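Local coordinates for malonyl coenzyme A-acyl carrier protein transacylase (Helicobacter pylori, PDB 2H1Y), which probably catalyses transfer of the malonyl group from coenzyme A to the acyl carrier protein, supplying malonyl-ACP for fatty acid synthesis, at residues S32-H37 and T58-N63; I27-S32 and Y77-I82. All coordinates share one frame; numbering follows the deposited sequence.

Contact 1 of 2, residues S32-H37 and T58-N63; sequences SFYEGH and TLFEEN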
loop_
_atom_site.group_PDB
_atom_site.type_symbol
_atom_site.label_atom_id
_atom_site.label_comp_id
_atom_site.label_asym_id
_atom_site.label_seq_id
_atom_site.Cartn_x
_atom_site.Cartn_y
_atom_site.Cartn_z
ATOM N N SER A 32 8.750 14.427 -10.889
ATOM C CA SER A 32 9.372 14.004 -12.136
ATOM C C SER A 32 8.341 13.664 -13.206
ATOM O O SER A 32 8.477 14.093 -14.361
ATOM C CB SER A 32 10.313 12.831 -11.881
ATOM O OG SER A 32 10.791 12.292 -13.087
ATOM N N PHE A 33 7.302 12.919 -12.822
ATOM C CA PHE A 33 6.226 12.564 -13.752
ATOM C C PHE A 33 5.558 13.816 -14.317
ATOM O O PHE A 33 5.483 14.008 -15.545
ATOM C CB PHE A 33 5.148 11.715 -13.064
ATOM C CG PHE A 33 5.517 10.270 -12.867
ATOM C CD1 PHE A 33 5.008 9.563 -11.775
ATOM C CD2 PHE A 33 6.361 9.609 -13.760
ATOM C CE1 PHE A 33 5.326 8.227 -11.572
ATOM C CE2 PHE A 33 6.683 8.247 -13.563
ATOM C CZ PHE A 33 6.162 7.564 -12.467
ATOM N N TYR A 34 5.074 14.645 -13.391
ATOM C CA TYR A 34 4.364 15.886 -13.656
ATOM C C TYR A 34 5.013 16.731 -14.734
ATOM O O TYR A 34 4.325 17.199 -15.641
ATOM C CB TYR A 34 4.265 16.699 -12.366
ATOM C CG TYR A 34 3.474 17.988 -12.479
ATOM C CD1 TYR A 34 4.119 19.226 -12.617
ATOM C CD2 TYR A 34 2.079 17.974 -12.429
ATOM C CE1 TYR A 34 3.389 20.412 -12.714
ATOM C CE2 TYR A 34 1.344 19.148 -12.517
ATOM C CZ TYR A 34 2.004 20.363 -12.664
ATOM O OH TYR A 34 1.259 21.517 -12.746
ATOM N N GLU A 35 6.333 16.922 -14.626
ATOM C CA GLU A 35 7.077 17.785 -15.546
ATOM C C GLU A 35 7.401 17.153 -16.881
ATOM O O GLU A 35 7.521 17.855 -17.872
ATOM C CB GLU A 35 8.352 18.288 -14.892
ATOM C CG GLU A 35 8.148 19.616 -14.214
ATOM C CD GLU A 35 8.886 19.725 -12.888
ATOM O OE1 GLU A 35 9.805 18.901 -12.644
ATOM O OE2 GLU A 35 8.541 20.642 -12.090
ATOM N N GLY A 36 7.546 15.835 -16.915
ATOM C CA GLY A 36 7.867 15.141 -18.163
ATOM C C GLY A 36 6.669 14.753 -19.027
ATOM O O GLY A 36 6.836 14.414 -20.205
ATOM N N HIS A 37 5.461 14.783 -18.460
ATOM C CA HIS A 37 4.284 14.262 -19.168
ATOM C C HIS A 37 3.005 15.053 -18.908
ATOM O O HIS A 37 2.597 15.266 -17.753
ATOM C CB HIS A 37 4.057 12.783 -18.840
ATOM C CG HIS A 37 5.285 11.937 -18.963
ATOM N ND1 HIS A 37 6.266 11.903 -17.991
ATOM C CD2 HIS A 37 5.698 11.098 -19.943
ATOM C CE1 HIS A 37 7.224 11.072 -18.360
ATOM N NE2 HIS A 37 6.904 10.572 -19.540
ATOM N N THR A 58 0.509 19.996 -2.175
ATOM C CA THR A 58 0.464 18.951 -1.163
ATOM C C THR A 58 1.509 17.858 -1.395
ATOM O O THR A 58 2.018 17.292 -0.439
ATOM C CB THR A 58 -0.945 18.362 -1.021
ATOM O OG1 THR A 58 -1.889 19.443 -1.020
ATOM C CG2 THR A 58 -1.082 17.585 0.288
ATOM N N LEU A 59 1.859 17.587 -2.649
ATOM C CA LEU A 59 2.906 16.603 -2.913
ATOM C C LEU A 59 4.324 17.158 -3.055
ATOM O O LEU A 59 5.291 16.435 -2.811
ATOM C CB LEU A 59 2.553 15.695 -4.104
ATOM C CG LEU A 59 1.194 14.977 -4.178
ATOM C CD1 LEU A 59 1.333 13.686 -4.935
ATOM C CD2 LEU A 59 0.571 14.718 -2.826
ATOM N N PHE A 60 4.458 18.427 -3.447
ATOM C CA PHE A 60 5.780 18.953 -3.865
ATOM C C PHE A 60 6.589 19.752 -2.829
ATOM O O PHE A 60 7.815 19.644 -2.779
ATOM C CB PHE A 60 5.682 19.762 -5.164
ATOM C CG PHE A 60 5.109 18.997 -6.340
ATOM C CD1 PHE A 60 4.598 19.690 -7.441
ATOM C CD2 PHE A 60 5.077 17.594 -6.350
ATOM C CE1 PHE A 60 4.070 19.015 -8.529
ATOM C CE2 PHE A 60 4.546 16.911 -7.435
ATOM C CZ PHE A 60 4.042 17.621 -8.531
ATOM N N GLU A 61 5.896 20.548 -2.023
ATOM C CA GLU A 61 6.534 21.420 -1.043
ATOM C C GLU A 61 6.074 21.080 0.381
ATOM O O GLU A 61 4.929 20.651 0.582
ATOM C CB GLU A 61 6.244 22.892 -1.393
ATOM C CG GLU A 61 4.759 23.231 -1.594
ATOM C CD GLU A 61 4.517 24.437 -2.510
ATOM O OE1 GLU A 61 5.111 24.488 -3.624
ATOM O OE2 GLU A 61 3.698 25.321 -2.122
ATOM N N GLU A 62 6.967 21.259 1.358
ATOM C CA GLU A 62 6.667 20.971 2.770
ATOM C C GLU A 62 5.337 21.613 3.162
ATOM O O GLU A 62 5.146 22.806 2.911
ATOM C CB GLU A 62 7.789 21.488 3.676
ATOM C CG GLU A 62 9.179 21.325 3.078
ATOM C CD GLU A 62 10.194 20.766 4.059
ATOM O OE1 GLU A 62 11.171 21.486 4.372
ATOM O OE2 GLU A 62 10.024 19.611 4.512
ATOM N N ASN A 63 4.406 20.845 3.742
ATOM C CA ASN A 63 3.032 21.366 3.854
ATOM C C ASN A 63 2.180 21.104 5.096
ATOM O O ASN A 63 1.214 21.846 5.332
ATOM C CB ASN A 63 2.221 21.068 2.577
ATOM C CG ASN A 63 1.924 19.598 2.402
ATOM O OD1 ASN A 63 1.083 19.026 3.106
ATOM N ND2 ASN A 63 2.610 18.974 1.454
#

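Contact 2 of 2, residues I27-S32 and Y77-I82; sequences IGMGKS and YLVSYI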
loop_
_atom_site.group_PDB
_atom_site.type_symbol
_atom_site.label_atom_id
_atom_site.label_comp_id
_atom_site.label_asym_id
_atom_site.label_seq_id
_atom_site.Cartn_x
_atom_site.Cartn_y
_atom_site.Cartn_z
ATOM N N ILE A 27 8.097 14.165 0.026
ATOM C CA ILE A 27 8.072 15.481 -0.595
ATOM C C ILE A 27 8.745 15.344 -1.965
ATOM O O ILE A 27 9.870 14.861 -2.064
ATOM C CB ILE A 27 8.677 16.577 0.325
ATOM C CG1 ILE A 27 7.607 17.096 1.304
ATOM C CG2 ILE A 27 9.163 17.770 -0.481
ATOM C CD1 ILE A 27 7.376 16.254 2.594
ATOM N N GLY A 28 8.013 15.702 -3.019
ATOM C CA GLY A 28 8.477 15.497 -4.401
ATOM C C GLY A 28 7.964 14.234 -5.088
ATOM O O GLY A 28 8.364 13.917 -6.209
ATOM N N MET A 29 7.050 13.545 -4.421
ATOM C CA MET A 29 6.456 12.280 -4.867
ATOM C C MET A 29 6.313 12.007 -6.352
ATOM O O MET A 29 6.795 10.973 -6.852
ATOM C CB MET A 29 5.083 12.106 -4.238
ATOM C CG MET A 29 5.171 11.519 -2.886
ATOM S SD MET A 29 3.607 11.462 -2.056
ATOM C CE MET A 29 2.879 10.039 -2.872
ATOM N N GLY A 30 5.596 12.875 -7.048
ATOM C CA GLY A 30 5.348 12.625 -8.457
ATOM C C GLY A 30 5.866 13.743 -9.321
ATOM O O GLY A 30 5.451 13.864 -10.467
ATOM N N LYS A 31 6.769 14.555 -8.759
ATOM C CA LYS A 31 7.332 15.730 -9.419
ATOM C C LYS A 31 7.847 15.400 -10.818
ATOM O O LYS A 31 7.410 16.003 -11.807
ATOM C CB LYS A 31 8.440 16.340 -8.550
ATOM C CG LYS A 31 8.740 17.830 -8.815
ATOM C CD LYS A 31 9.215 18.534 -7.521
ATOM C CE LYS A 31 9.986 19.846 -7.782
ATOM N NZ LYS A 31 9.226 20.784 -8.676
ATOM N N SER A 32 8.750 14.427 -10.889
ATOM C CA SER A 32 9.372 14.004 -12.136
ATOM C C SER A 32 8.341 13.664 -13.206
ATOM O O SER A 32 8.477 14.093 -14.361
ATOM C CB SER A 32 10.313 12.831 -11.881
ATOM O OG SER A 32 10.791 12.292 -13.087
ATOM N N TYR A 77 -1.868 6.754 -3.882
ATOM C CA TYR A 77 -2.669 6.276 -5.019
ATOM C C TYR A 77 -2.370 7.085 -6.282
ATOM O O TYR A 77 -2.233 6.522 -7.375
ATOM C CB TYR A 77 -4.173 6.271 -4.730
ATOM C CG TYR A 77 -5.033 6.031 -5.981
ATOM C CD1 TYR A 77 -5.090 4.769 -6.603
ATOM C CD2 TYR A 77 -5.768 7.076 -6.550
ATOM C CE1 TYR A 77 -5.863 4.566 -7.747
ATOM C CE2 TYR A 77 -6.542 6.885 -7.682
ATOM C CZ TYR A 77 -6.588 5.639 -8.281
ATOM O OH TYR A 77 -7.388 5.484 -9.399
ATOM N N LEU A 78 -2.259 8.400 -6.122
ATOM C CA LEU A 78 -2.088 9.291 -7.262
ATOM C C LEU A 78 -0.858 8.946 -8.089
ATOM O O LEU A 78 -0.940 8.741 -9.300
ATOM C CB LEU A 78 -1.978 10.716 -6.769
ATOM C CG LEU A 78 -2.596 11.849 -7.564
ATOM C CD1 LEU A 78 -1.965 13.124 -7.030
ATOM C CD2 LEU A 78 -2.419 11.691 -9.102
ATOM N N VAL A 79 0.292 8.877 -7.437
ATOM C CA VAL A 79 1.517 8.549 -8.146
ATOM C C VAL A 79 1.463 7.107 -8.723
ATOM O O VAL A 79 1.825 6.883 -9.895
ATOM C CB VAL A 79 2.746 8.830 -7.266
ATOM C CG1 VAL A 79 4.051 8.465 -7.987
ATOM C CG2 VAL A 79 2.734 10.315 -6.792
ATOM N N SER A 80 0.981 6.140 -7.943
ATOM C CA SER A 80 0.774 4.787 -8.488
ATOM C C SER A 80 -0.051 4.806 -9.783
ATOM O O SER A 80 0.333 4.179 -10.775
ATOM C CB SER A 80 0.111 3.879 -7.468
ATOM O OG SER A 80 1.004 3.577 -6.418
ATOM N N TYR A 81 -1.159 5.557 -9.765
ATOM C CA TYR A 81 -2.067 5.669 -10.920
ATOM C C TYR A 81 -1.316 6.201 -12.114
ATOM O O TYR A 81 -1.392 5.626 -13.189
ATOM C CB TYR A 81 -3.272 6.572 -10.610
ATOM C CG TYR A 81 -4.330 6.546 -11.685
ATOM C CD1 TYR A 81 -4.300 7.468 -12.740
ATOM C CD2 TYR A 81 -5.365 5.590 -11.665
ATOM C CE1 TYR A 81 -5.244 7.448 -13.732
ATOM C CE2 TYR A 81 -6.337 5.556 -12.668
ATOM C CZ TYR A 81 -6.267 6.495 -13.701
ATOM O OH TYR A 81 -7.205 6.508 -14.719
ATOM N N ILE A 82 -0.581 7.298 -11.906
ATOM C CA ILE A 82 0.168 7.955 -12.981
ATOM C C ILE A 82 1.263 7.043 -13.537
ATOM O O ILE A 82 1.361 6.851 -14.755
ATOM C CB ILE A 82 0.749 9.341 -12.551
ATOM C CG1 ILE A 82 -0.392 10.323 -12.296
ATOM C CG2 ILE A 82 1.686 9.872 -13.611
ATOM C CD1 ILE A 82 0.013 11.601 -11.637
#

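Contact 1 of 2, residues S32-H37 and T58-N63
Tyr34 and Phe60 are the two residues that meet where the short helix 31-36 passes the end of helix 55-60. The 32-37 backbone is helical up to Gly36, whose N bonds to Ser32 O. His37 leaves the helical path and takes the N-cap position of helix 38-51. In 58-63 the helix stops after Phe60, and the chain runs on in an extended form from Glu61. No hydrogen bond joins the two backbones.

The side chains make an edge-to-face aromatic pair. Phe60 offers its edge, and Tyr34 receives it on one face. The ring centroids are 5.5 Å apart and the planes stand at 67°. Phe60 CE1 lies 4.0 Å above the Tyr34 plane, displaced toward the rim of that ring. Phe60 CZ reaches further back, 4.0 Å from Tyr34 CB. The Tyr34 ring stands opposite its own backbone N (chi1 -177°) and its plane is turned by chi2 (-100°), which together bring a face toward Phe60. Phe44 of helix 38-51 meets both rings, and Lys41 makes a cation-pi contact with Tyr34.

Each segment is also tied within itself. His37 ND1 gives a weak bond, 3.3 Å long, to Phe33 O, which lies in the plane of the imidazole at its edge. Asn63 ND2 bonds to Glu61 O at 3.0 Å, with the acceptor close to the amide plane. Its OD1 takes the N-H groups of Leu65 and Leu66, so the amide ties the loop that follows helix 55-60 with both of its ends.

The segments therefore meet through carbon alone: the two rings and Tyr34 CB. With no polar bond across it, the contact probably rests on dispersion and the weak electrostatics of an edge-to-face pair, and the Tyr34 pi cloud would probably stabilise the nearby Lys41 charge.

Contact 2 of 2, residues I27-S32 and Y77-I82
Val79, on helix 69-90, packs its two methyl groups against Met29 and Gly30, at the point where the chain enters helix 31-36. The apolar side-chain contact is between Met29 and Val79. Met29 CB lies 3.9 Å from Val79 CG2. The thioether chain runs on from there and bends at its last torsion (chi3 78°), which returns the terminal methyl to the same valine. Met29 CE is again 3.9 Å from Val79 CG2, so one methyl group of the valine sits against both the root and the tip of the methionine.

Side chain also meets main chain. Val79 CG2 reaches Gly30 N at 3.8 Å, and Val79 CG1 touches Met29 O at 3.9 Å. Gly30 presents only main chain here, and its CA comes within 5.6 Å of Val79 CA. These are van der Waals contacts, with no hydrogen bond across the pair.

In the fold, 27-32 ends the connection from strand 15-19 to the first helix; that connection holds the Gly-Gln-Gly-Ser-Gln sequence of FabD enzymes. Helix 69-90 leads toward strand 99-102 and the Gly-His-Ser-Leu-Gly sequence, which in this family forms the nucleophile elbow. The contact thus packs the first loop of the acyltransferase core onto a long helix of that core.

Backbone hydrogen bonds shape each side. A type I turn runs from Gly28 to Lys31, closed by Lys31 N and Gly28 O at 3.1 Å, and Gly30 is the N-cap of helix 31-36. Tyr81 N to Tyr77 O is a regular helical bond.

Cys285 touches both Met29 and Val79, and Leu59 lies on Met29. On helix 69-90, Ser80 OG bonds to Leu283 O.

How the contacts relate
Contact 1 lies at the surface and contact 2 is buried, yet their centres are only about 7 Å apart. Both use helix 31-36 and share Ser32. Contact 1 joins that helix to 55-60, and contact 2 sets its start on the next helix in the chain, 69-90. Their chemistry follows their place: two crossed aromatic rings outside; inside, a valine packed against a methionine side chain and the main chain of a glycine. The two also touch directly. Leu59 O lies 2.8 Å from Gly28 N, a probable hydrogen bond. Phe60 CE2 packs 3.5 Å from Lys31 N, and Phe33 CD1 meets Ile82 CG2 at 3.8 Å.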